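Local coordinates for protein glucoamylase (Thermoanaerobacterium thermosaccharolyticum, PDB 1LF6) that hydrolyses terminal alpha-1,4-linked glucose units one after another from the non-reducing ends of starch-like chains, releasing beta-D-glucose, at residues K150-Y155 and K217-H222; P87-D92 and I120-F125; E28-A33 and R227-E232. One frame throughout, in Å; residues are numbered along the deposited sequence.

All three contacts lie in the N-terminal beta-sandwich domain, and their chemistry changes with depth. Contact 2 is buried: a lysine-glutamate salt bridge ties the short helix 89-92 to strand 118-126 of the ten-stranded sheet. Contacts 1 and 3 are only partly buried and have no direct hydrogen bond between their segments; contact 1 uses an aromatic ring, a methionine and a water, contact 3 an asparagine side chain laid against a loop. Contact 1 rests on strand 150-157 of the seven-stranded sheet and contact 3 sits at the start of its neighbour 230-236; they touch where Tyr155 O lies 2.7 Å from Glu232 N. Contacts 1 and 2 meet through Leu151 CD1 and Ile120 CD1, 4.0 Å apart.

Contact 1: residues K150-Y155 and K217-H222; sequences KLYLAY and KQMTKH
With CG anti to its carbonyl carbon (chi1 -50°), Tyr152 sends its ring off strand 150-157 toward the 217-222 loop; Met219 CG is likewise anti (chi1 -78°), and its side chain runs antiparallel alongside the tyrosine. Met219 CG lies 3.7 Å from Tyr152 CE2, reaching the ring obliquely. Extended from CA to SD, the methionine carries its thioether on along the ring, and chi3 turns only the CE methyl. Met219 SD sits 5.2 Å from the centroid of the Tyr152 ring, 77° off its normal, a Met-aromatic contact at the ring edge. The 217-222 loop follows helix 209-216, which lies over the seven-stranded sheet of the N-terminal beta-sandwich domain, and Ile209 and Leu213 of that helix also pack on Tyr152. Lys217, with positive phi, is where the chain leaves the helix; its NZ bonds to Ser84 O. Beyond the ring, Tyr152 OH approaches Gln218 CA to 3.5 Å, and the Gln218 side chain runs beside the tyrosine with its amide plane nearly perpendicular to the ring. A water in the ring plane joins the two segments: it is 2.7 Å from Tyr152 OH and accepts from Met219 N at 3.3 Å.

Contact 2: residues P87-D92 and I120-F125; sequences PDETKD and ITKDIF
Lys122 NZ donates to Glu89 OE2 at 2.6 Å, a short salt bridge that joins the helix 89-92 to strand 118-126. The ammonium meets this oxygen from above the carboxylate plane, 37° out of it, and also lies 3.0 Å from Glu89 OE1. Glu89 and Lys122 reach toward each other: chi1 of 81° puts Glu89 CG between its backbone N and carbonyl carbon, after which the chain runs extended, and Lys122 is fully stretched beyond CG, so that two long chains span the gap between helix and strand. Further bonds fix the pair in this buried setting: Glu89 OE2 also binds Phe77 N, Glu89 OE1 binds Asn111 ND2, and Lys122 NZ binds Gly57 O. Pairing the opposite charges would probably offset much of the cost of burying them.

The turn that presents Glu89 is braced from within. Thr90 N donates to Asp88 OD2 at 2.9 Å, the capping bond. Thr90 OG1 adds a second bond to Asp88 OD2 at 2.6 Å from the same face of the carboxylate, and Asp92 OD2 takes Asp88 N at 2.6 Å.

Between the two segments the apolar contact is a single one. Ile120, two residues before Lys122 on the same strand, points toward the helix and brings CD1 to 4.1 Å from Glu89 OE1, covering one side of the carboxylate with a methyl group. Ala58 of strand 58-63 touches both Glu89 and Lys122, and Met135 of strand 132-141 packs on Lys122.

Asp88 is the N-cap of a short, weakly bonded helix, set against the strands of the N-terminal beta-sandwich domain and tied to them through a buried salt bridge.

Contact 3: residues E28-A33 and R227-E232; sequences EEDTWA and RGNIIE
Asn229 meets Glu28, Glu29 and Asp30 at the break between strands 225-228 and 230-236, where the chain passes from the ten-stranded to the seven-stranded sheet of the N-terminal beta-sandwich domain. Gly228, with backbone angles (phi 144°, psi -140°) that would bring a CB against Arg227 O, ends the first strand. Asn229 then points toward the 28-33 loop, its CG placed beside its backbone N (chi1 -85°). Glu28 O lies close against this side chain, 3.1 Å from Asn229 CB and 3.2 Å from Asn229 CG. The amide continues along the loop, passing Glu29 CA at 4.0 Å from Asn229 ND2. That nitrogen has a weak hydrogen bond to Asp331 OD2, while the backbone of Asn229 bonds to Pro26 and Tyr204. Ile230 turns away from the loop and packs on Ile201 and Tyr203 of strand 198-203. Next, Ile231 rests on Ala154 of strand 150-157, and Glu232 continues the strand beside Tyr155. Across the contact, Asp30 points toward Asn229 but its carboxylate bonds to His158 through OD2; it is the methylene that touches, Asp30 CB lying 3.3 Å from Asn229 ND2.

Contact 1: residues K150-Y155 and K217-H222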
loop_
_atom_site.group_PDB
_atom_site.type_symbol
_atom_site.label_atom_id
_atom_site.label_comp_id
_atom_site.label_asym_id
_atom_site.label_seq_id
_atom_site.Cartn_x
_atom_site.Cartn_y
_atom_site.Cartn_z
ATOM N N LYS A 150 -5.788 30.671 18.330
ATOM C CA LYS A 150 -5.662 29.581 19.289
ATOM C C LYS A 150 -5.367 28.334 18.465
ATOM O O LYS A 150 -5.970 28.123 17.414
ATOM C CB LYS A 150 -6.961 29.383 20.078
ATOM C CG LYS A 150 -7.230 30.415 21.166
ATOM C CD LYS A 150 -7.600 31.771 20.588
ATOM C CE LYS A 150 -7.996 32.741 21.697
ATOM N NZ LYS A 150 -8.218 34.122 21.189
ATOM N N LEU A 151 -4.439 27.511 18.936
ATOM C CA LEU A 151 -4.081 26.299 18.214
ATOM C C LEU A 151 -4.336 25.066 19.067
ATOM O O LEU A 151 -3.854 24.972 20.197
ATOM C CB LEU A 151 -2.608 26.347 17.803
ATOM C CG LEU A 151 -2.090 25.163 16.991
ATOM C CD1 LEU A 151 -2.750 25.139 15.621
ATOM C CD2 LEU A 151 -0.581 25.276 16.852
ATOM N N TYR A 152 -5.098 24.123 18.522
ATOM C CA TYR A 152 -5.410 22.899 19.246
ATOM C C TYR A 152 -5.007 21.662 18.453
ATOM O O TYR A 152 -5.093 21.638 17.225
ATOM C CB TYR A 152 -6.906 22.840 19.575
ATOM C CG TYR A 152 -7.444 24.096 20.230
ATOM C CD1 TYR A 152 -7.850 25.186 19.461
ATOM C CD2 TYR A 152 -7.528 24.202 21.620
ATOM C CE1 TYR A 152 -8.327 26.350 20.058
ATOM C CE2 TYR A 152 -8.002 25.363 22.228
ATOM C CZ TYR A 152 -8.399 26.434 21.439
ATOM O OH TYR A 152 -8.857 27.591 22.031
ATOM N N LEU A 153 -4.566 20.639 19.176
ATOM C CA LEU A 153 -4.142 19.381 18.579
ATOM C C LEU A 153 -5.164 18.307 18.934
ATOM O O LEU A 153 -5.504 18.132 20.105
ATOM C CB LEU A 153 -2.764 18.985 19.119
ATOM C CG LEU A 153 -2.116 17.718 18.548
ATOM C CD1 LEU A 153 -1.854 17.914 17.065
ATOM C CD2 LEU A 153 -0.814 17.423 19.282
ATOM N N ALA A 154 -5.654 17.593 17.923
ATOM C CA ALA A 154 -6.638 16.533 18.136
ATOM C C ALA A 154 -6.060 15.187 17.725
ATOM O O ALA A 154 -5.820 14.934 16.545
ATOM C CB ALA A 154 -7.906 16.825 17.344
ATOM N N TYR A 155 -5.831 14.333 18.715
ATOM C CA TYR A 155 -5.279 13.003 18.500
ATOM C C TYR A 155 -6.393 11.966 18.598
ATOM O O TYR A 155 -7.072 11.881 19.619
ATOM C CB TYR A 155 -4.205 12.720 19.556
ATOM C CG TYR A 155 -3.778 11.273 19.657
ATOM C CD1 TYR A 155 -3.322 10.579 18.539
ATOM C CD2 TYR A 155 -3.820 10.598 20.880
ATOM C CE1 TYR A 155 -2.917 9.250 18.632
ATOM C CE2 TYR A 155 -3.416 9.270 20.983
ATOM C CZ TYR A 155 -2.966 8.602 19.854
ATOM O OH TYR A 155 -2.558 7.294 19.953
ATOM N N LYS A 217 -15.583 27.602 20.555
ATOM C CA LYS A 217 -14.432 28.097 19.811
ATOM C C LYS A 217 -13.273 28.294 20.779
ATOM O O LYS A 217 -12.424 29.165 20.601
ATOM C CB LYS A 217 -14.801 29.401 19.109
ATOM C CG LYS A 217 -16.081 29.259 18.311
ATOM C CD LYS A 217 -16.541 30.565 17.708
ATOM C CE LYS A 217 -17.944 30.410 17.142
ATOM N NZ LYS A 217 -18.038 29.266 16.194
ATOM N N GLN A 218 -13.264 27.455 21.808
ATOM C CA GLN A 218 -12.238 27.456 22.843
ATOM C C GLN A 218 -12.538 26.285 23.773
ATOM O O GLN A 218 -13.698 25.905 23.941
ATOM C CB GLN A 218 -12.263 28.774 23.626
ATOM C CG GLN A 218 -13.594 29.092 24.299
ATOM C CD GLN A 218 -13.555 30.389 25.093
ATOM O OE1 GLN A 218 -14.566 30.822 25.649
ATOM N NE2 GLN A 218 -12.382 31.015 25.147
ATOM N N MET A 219 -11.501 25.710 24.372
ATOM C CA MET A 219 -11.685 24.577 25.270
ATOM C C MET A 219 -12.474 24.929 26.523
ATOM O O MET A 219 -12.084 25.805 27.296
ATOM C CB MET A 219 -10.335 23.983 25.672
ATOM C CG MET A 219 -9.699 23.112 24.605
ATOM S SD MET A 219 -8.140 22.396 25.168
ATOM C CE MET A 219 -8.716 20.980 26.099
ATOM N N THR A 220 -13.585 24.225 26.713
ATOM C CA THR A 220 -14.458 24.429 27.859
ATOM C C THR A 220 -14.317 23.242 28.804
ATOM O O THR A 220 -14.313 23.399 30.024
ATOM C CB THR A 220 -15.930 24.544 27.417
ATOM O OG1 THR A 220 -16.060 25.599 26.454
ATOM C CG2 THR A 220 -16.821 24.846 28.607
ATOM N N LYS A 221 -14.202 22.048 28.230
ATOM C CA LYS A 221 -14.052 20.842 29.029
ATOM C C LYS A 221 -12.588 20.437 29.125
ATOM O O LYS A 221 -11.801 20.687 28.216
ATOM C CB LYS A 221 -14.867 19.692 28.431
ATOM C CG LYS A 221 -16.384 19.877 28.494
ATOM C CD LYS A 221 -16.881 20.899 27.485
ATOM C CE LYS A 221 -18.403 20.942 27.447
ATOM N NZ LYS A 221 -18.905 21.820 26.352
ATOM N N HIS A 222 -12.229 19.811 30.238
ATOM C CA HIS A 222 -10.860 19.369 30.456
ATOM C C HIS A 222 -10.840 17.984 31.084
ATOM O O HIS A 222 -10.184 17.752 32.102
ATOM C CB HIS A 222 -10.123 20.368 31.351
ATOM C CG HIS A 222 -9.860 21.685 30.687
ATOM N ND1 HIS A 222 -8.953 21.832 29.659
ATOM C CD2 HIS A 222 -10.410 22.908 30.879
ATOM C CE1 HIS A 222 -8.956 23.087 29.246
ATOM N NE2 HIS A 222 -9.831 23.760 29.970
HETATM O O HOH W 1 -8.741 27.412 24.722
#

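Contact 2: residues P87-D92 and I120-F125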
loop_
_atom_site.group_PDB
_atom_site.type_symbol
_atom_site.label_atom_id
_atom_site.label_comp_id
_atom_site.label_asym_id
_atom_site.label_seq_id
_atom_site.Cartn_x
_atom_site.Cartn_y
_atom_site.Cartn_z
ATOM N N PRO A 87 -11.383 26.564 11.701
ATOM C CA PRO A 87 -10.950 25.711 10.588
ATOM C C PRO A 87 -10.155 24.464 10.968
ATOM O O PRO A 87 -9.284 24.497 11.838
ATOM C CB PRO A 87 -10.127 26.664 9.726
ATOM C CG PRO A 87 -9.475 27.511 10.742
ATOM C CD PRO A 87 -10.617 27.824 11.697
ATOM N N ASP A 88 -10.485 23.365 10.294
ATOM C CA ASP A 88 -9.826 22.077 10.475
ATOM C C ASP A 88 -8.821 22.038 9.331
ATOM O O ASP A 88 -9.212 22.050 8.166
ATOM C CB ASP A 88 -10.860 20.954 10.335
ATOM C CG ASP A 88 -10.243 19.554 10.391
ATOM O OD1 ASP A 88 -11.006 18.593 10.634
ATOM O OD2 ASP A 88 -9.020 19.404 10.185
ATOM N N GLU A 89 -7.533 22.014 9.661
ATOM C CA GLU A 89 -6.489 22.014 8.638
ATOM C C GLU A 89 -6.675 20.930 7.575
ATOM O O GLU A 89 -6.385 21.158 6.401
ATOM C CB GLU A 89 -5.103 21.867 9.282
ATOM C CG GLU A 89 -4.724 20.437 9.644
ATOM C CD GLU A 89 -3.318 20.320 10.210
ATOM O OE1 GLU A 89 -2.419 21.039 9.725
ATOM O OE2 GLU A 89 -3.110 19.498 11.127
ATOM N N THR A 90 -7.171 19.763 7.981
ATOM C CA THR A 90 -7.362 18.661 7.043
ATOM C C THR A 90 -8.430 18.909 5.983
ATOM O O THR A 90 -8.577 18.117 5.052
ATOM C CB THR A 90 -7.690 17.329 7.774
ATOM O OG1 THR A 90 -8.959 17.425 8.433
ATOM C CG2 THR A 90 -6.620 17.011 8.803
ATOM N N LYS A 91 -9.174 20.004 6.102
ATOM C CA LYS A 91 -10.209 20.293 5.110
ATOM C C LYS A 91 -10.356 21.767 4.759
ATOM O O LYS A 91 -10.920 22.101 3.720
ATOM C CB LYS A 91 -11.553 19.745 5.590
ATOM C CG LYS A 91 -11.902 20.139 7.003
ATOM C CD LYS A 91 -12.375 18.935 7.803
ATOM C CE LYS A 91 -13.662 18.357 7.237
ATOM N NZ LYS A 91 -14.138 17.217 8.065
ATOM N N ASP A 92 -9.844 22.646 5.615
ATOM C CA ASP A 92 -9.960 24.081 5.372
ATOM C C ASP A 92 -8.646 24.745 4.986
ATOM O O ASP A 92 -8.539 25.973 5.001
ATOM C CB ASP A 92 -10.534 24.774 6.609
ATOM C CG ASP A 92 -11.850 24.169 7.055
ATOM O OD1 ASP A 92 -12.710 23.925 6.185
ATOM O OD2 ASP A 92 -12.024 23.942 8.270
ATOM N N ILE A 120 0.577 26.428 8.708
ATOM C CA ILE A 120 1.210 25.481 9.614
ATOM C C ILE A 120 2.222 24.652 8.832
ATOM O O ILE A 120 1.899 24.088 7.786
ATOM C CB ILE A 120 0.170 24.535 10.262
ATOM C CG1 ILE A 120 -0.852 25.349 11.062
ATOM C CG2 ILE A 120 0.870 23.537 11.174
ATOM C CD1 ILE A 120 -1.912 24.507 11.759
ATOM N N THR A 121 3.449 24.591 9.335
ATOM C CA THR A 121 4.497 23.827 8.671
ATOM C C THR A 121 4.912 22.664 9.564
ATOM O O THR A 121 5.123 22.841 10.764
ATOM C CB THR A 121 5.720 24.717 8.374
ATOM O OG1 THR A 121 5.311 25.812 7.547
ATOM C CG2 THR A 121 6.807 23.920 7.658
ATOM N N LYS A 122 5.022 21.474 8.979
ATOM C CA LYS A 122 5.383 20.293 9.752
ATOM C C LYS A 122 6.592 19.528 9.221
ATOM O O LYS A 122 6.891 19.547 8.031
ATOM C CB LYS A 122 4.190 19.332 9.822
ATOM C CG LYS A 122 2.876 19.968 10.258
ATOM C CD LYS A 122 1.720 18.980 10.107
ATOM C CE LYS A 122 0.405 19.573 10.589
ATOM N NZ LYS A 122 -0.735 18.622 10.409
ATOM N N ASP A 123 7.273 18.849 10.135
ATOM C CA ASP A 123 8.433 18.021 9.828
ATOM C C ASP A 123 8.083 16.711 10.504
ATOM O O ASP A 123 7.972 16.659 11.731
ATOM C CB ASP A 123 9.699 18.614 10.454
ATOM C CG ASP A 123 10.290 19.733 9.626
ATOM O OD1 ASP A 123 9.517 20.405 8.914
ATOM O OD2 ASP A 123 11.529 19.951 9.689
ATOM N N ILE A 124 7.901 15.662 9.708
ATOM C CA ILE A 124 7.507 14.367 10.249
ATOM C C ILE A 124 8.431 13.210 9.890
ATOM O O ILE A 124 8.829 13.052 8.737
ATOM C CB ILE A 124 6.073 14.021 9.787
ATOM C CG1 ILE A 124 5.124 15.158 10.192
ATOM C CG2 ILE A 124 5.620 12.693 10.394
ATOM C CD1 ILE A 124 3.746 15.060 9.573
ATOM N N PHE A 125 8.748 12.397 10.894
ATOM C CA PHE A 125 9.610 11.230 10.737
ATOM C C PHE A 125 9.598 10.468 12.055
ATOM O O PHE A 125 8.900 10.855 12.988
ATOM C CB PHE A 125 11.037 11.660 10.379
ATOM C CG PHE A 125 11.699 12.508 11.426
ATOM C CD1 PHE A 125 12.491 11.928 12.414
ATOM C CD2 PHE A 125 11.518 13.888 11.438
ATOM C CE1 PHE A 125 13.091 12.712 13.399
ATOM C CE2 PHE A 125 12.111 14.678 12.416
ATOM C CZ PHE A 125 12.900 14.090 13.400
#

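Contact 3: residues E28-A33 and R227-E232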
loop_
_atom_site.group_PDB
_atom_site.type_symbol
_atom_site.label_atom_id
_atom_site.label_comp_id
_atom_site.label_asym_id
_atom_site.label_seq_id
_atom_site.Cartn_x
_atom_site.Cartn_y
_atom_site.Cartn_z
ATOM N N GLU A 28 -19.809 8.497 19.196
ATOM C CA GLU A 28 -20.279 7.968 17.926
ATOM C C GLU A 28 -19.171 7.186 17.215
ATOM O O GLU A 28 -17.993 7.337 17.539
ATOM C CB GLU A 28 -20.759 9.122 17.050
ATOM C CG GLU A 28 -21.603 8.704 15.872
ATOM C CD GLU A 28 -22.202 9.895 15.161
ATOM O OE1 GLU A 28 -22.839 10.732 15.839
ATOM O OE2 GLU A 28 -22.036 9.997 13.928
ATOM N N GLU A 29 -19.555 6.354 16.251
ATOM C CA GLU A 29 -18.654 5.507 15.502
ATOM C C GLU A 29 -17.919 6.400 14.487
ATOM O O GLU A 29 -18.326 7.512 14.196
ATOM C CB GLU A 29 -19.419 4.418 14.761
ATOM C CG GLU A 29 -19.985 3.325 15.661
ATOM C CD GLU A 29 -20.743 2.263 14.887
ATOM O OE1 GLU A 29 -21.217 1.290 15.509
ATOM O OE2 GLU A 29 -20.851 2.411 13.649
ATOM N N ASP A 30 -16.788 5.878 14.189
ATOM C CA ASP A 30 -15.752 6.622 13.428
ATOM C C ASP A 30 -15.426 5.781 12.204
ATOM O O ASP A 30 -15.969 4.663 12.002
ATOM C CB ASP A 30 -14.599 6.879 14.361
ATOM C CG ASP A 30 -13.625 7.954 14.052
ATOM O OD1 ASP A 30 -13.761 8.837 13.193
ATOM O OD2 ASP A 30 -12.598 8.010 14.811
ATOM N N THR A 31 -14.447 6.200 11.472
ATOM C CA THR A 31 -14.049 5.711 10.175
ATOM C C THR A 31 -12.558 5.869 10.024
ATOM O O THR A 31 -11.985 6.765 10.690
ATOM C CB THR A 31 -14.833 6.494 9.092
ATOM O OG1 THR A 31 -14.889 5.816 7.859
ATOM C CG2 THR A 31 -14.478 7.941 8.976
ATOM N N TRP A 32 -11.942 5.219 9.076
ATOM C CA TRP A 32 -10.494 5.467 8.880
ATOM C C TRP A 32 -10.318 6.686 8.008
ATOM O O TRP A 32 -11.252 7.246 7.446
ATOM C CB TRP A 32 -9.845 4.218 8.306
ATOM C CG TRP A 32 -9.831 3.056 9.277
ATOM C CD1 TRP A 32 -10.749 2.032 9.242
ATOM C CD2 TRP A 32 -9.014 2.855 10.416
ATOM N NE1 TRP A 32 -10.497 1.170 10.277
ATOM C CE2 TRP A 32 -9.435 1.641 11.011
ATOM C CE3 TRP A 32 -7.932 3.548 10.969
ATOM C CZ2 TRP A 32 -8.829 1.133 12.152
ATOM C CZ3 TRP A 32 -7.327 3.032 12.093
ATOM C CH2 TRP A 32 -7.780 1.838 12.671
ATOM N N ALA A 33 -9.062 7.069 7.831
ATOM C CA ALA A 33 -8.703 8.204 6.987
ATOM C C ALA A 33 -8.675 7.864 5.497
ATOM O O ALA A 33 -8.644 6.698 5.108
ATOM C CB ALA A 33 -7.338 8.757 7.415
ATOM N N ARG A 227 -13.531 6.373 27.745
ATOM C CA ARG A 227 -13.376 5.077 27.088
ATOM C C ARG A 227 -14.442 4.847 26.026
ATOM O O ARG A 227 -15.637 4.852 26.317
ATOM C CB ARG A 227 -13.407 3.934 28.109
ATOM C CG ARG A 227 -13.154 2.572 27.482
ATOM C CD ARG A 227 -12.777 1.530 28.509
ATOM N NE ARG A 227 -13.849 1.293 29.465
ATOM C CZ ARG A 227 -13.750 0.473 30.504
ATOM N NH1 ARG A 227 -12.621 -0.189 30.717
ATOM N NH2 ARG A 227 -14.778 0.314 31.328
ATOM N N GLY A 228 -13.986 4.641 24.794
ATOM C CA GLY A 228 -14.878 4.415 23.670
ATOM C C GLY A 228 -14.258 5.073 22.452
ATOM O O GLY A 228 -13.040 4.992 22.259
ATOM N N ASN A 229 -15.081 5.703 21.619
ATOM C CA ASN A 229 -14.565 6.411 20.452
ATOM C C ASN A 229 -14.170 7.785 20.974
ATOM O O ASN A 229 -14.973 8.714 21.000
ATOM C CB ASN A 229 -15.629 6.542 19.359
ATOM C CG ASN A 229 -15.690 5.319 18.459
ATOM O OD1 ASN A 229 -16.286 4.304 18.806
ATOM N ND2 ASN A 229 -15.050 5.410 17.297
ATOM N N ILE A 230 -12.920 7.897 21.397
ATOM C CA ILE A 230 -12.430 9.133 21.979
ATOM C C ILE A 230 -11.508 9.963 21.097
ATOM O O ILE A 230 -11.029 9.511 20.060
ATOM C CB ILE A 230 -11.690 8.835 23.287
ATOM C CG1 ILE A 230 -10.439 8.006 22.995
ATOM C CG2 ILE A 230 -12.607 8.065 24.230
ATOM C CD1 ILE A 230 -9.579 7.724 24.214
ATOM N N ILE A 231 -11.273 11.193 21.541
ATOM C CA ILE A 231 -10.393 12.130 20.859
ATOM C C ILE A 231 -9.595 12.853 21.945
ATOM O O ILE A 231 -10.163 13.519 22.817
ATOM C CB ILE A 231 -11.202 13.147 20.040
ATOM C CG1 ILE A 231 -12.017 12.407 18.977
ATOM C CG2 ILE A 231 -10.264 14.172 19.404
ATOM C CD1 ILE A 231 -12.892 13.297 18.150
ATOM N N GLU A 232 -8.281 12.693 21.912
ATOM C CA GLU A 232 -7.432 13.334 22.898
ATOM C C GLU A 232 -6.986 14.686 22.362
ATOM O O GLU A 232 -6.121 14.769 21.492
ATOM C CB GLU A 232 -6.247 12.419 23.228
ATOM C CG GLU A 232 -6.726 11.082 23.778
ATOM C CD GLU A 232 -5.641 10.252 24.432
ATOM O OE1 GLU A 232 -5.991 9.419 25.299
ATOM O OE2 GLU A 232 -4.447 10.417 24.086
#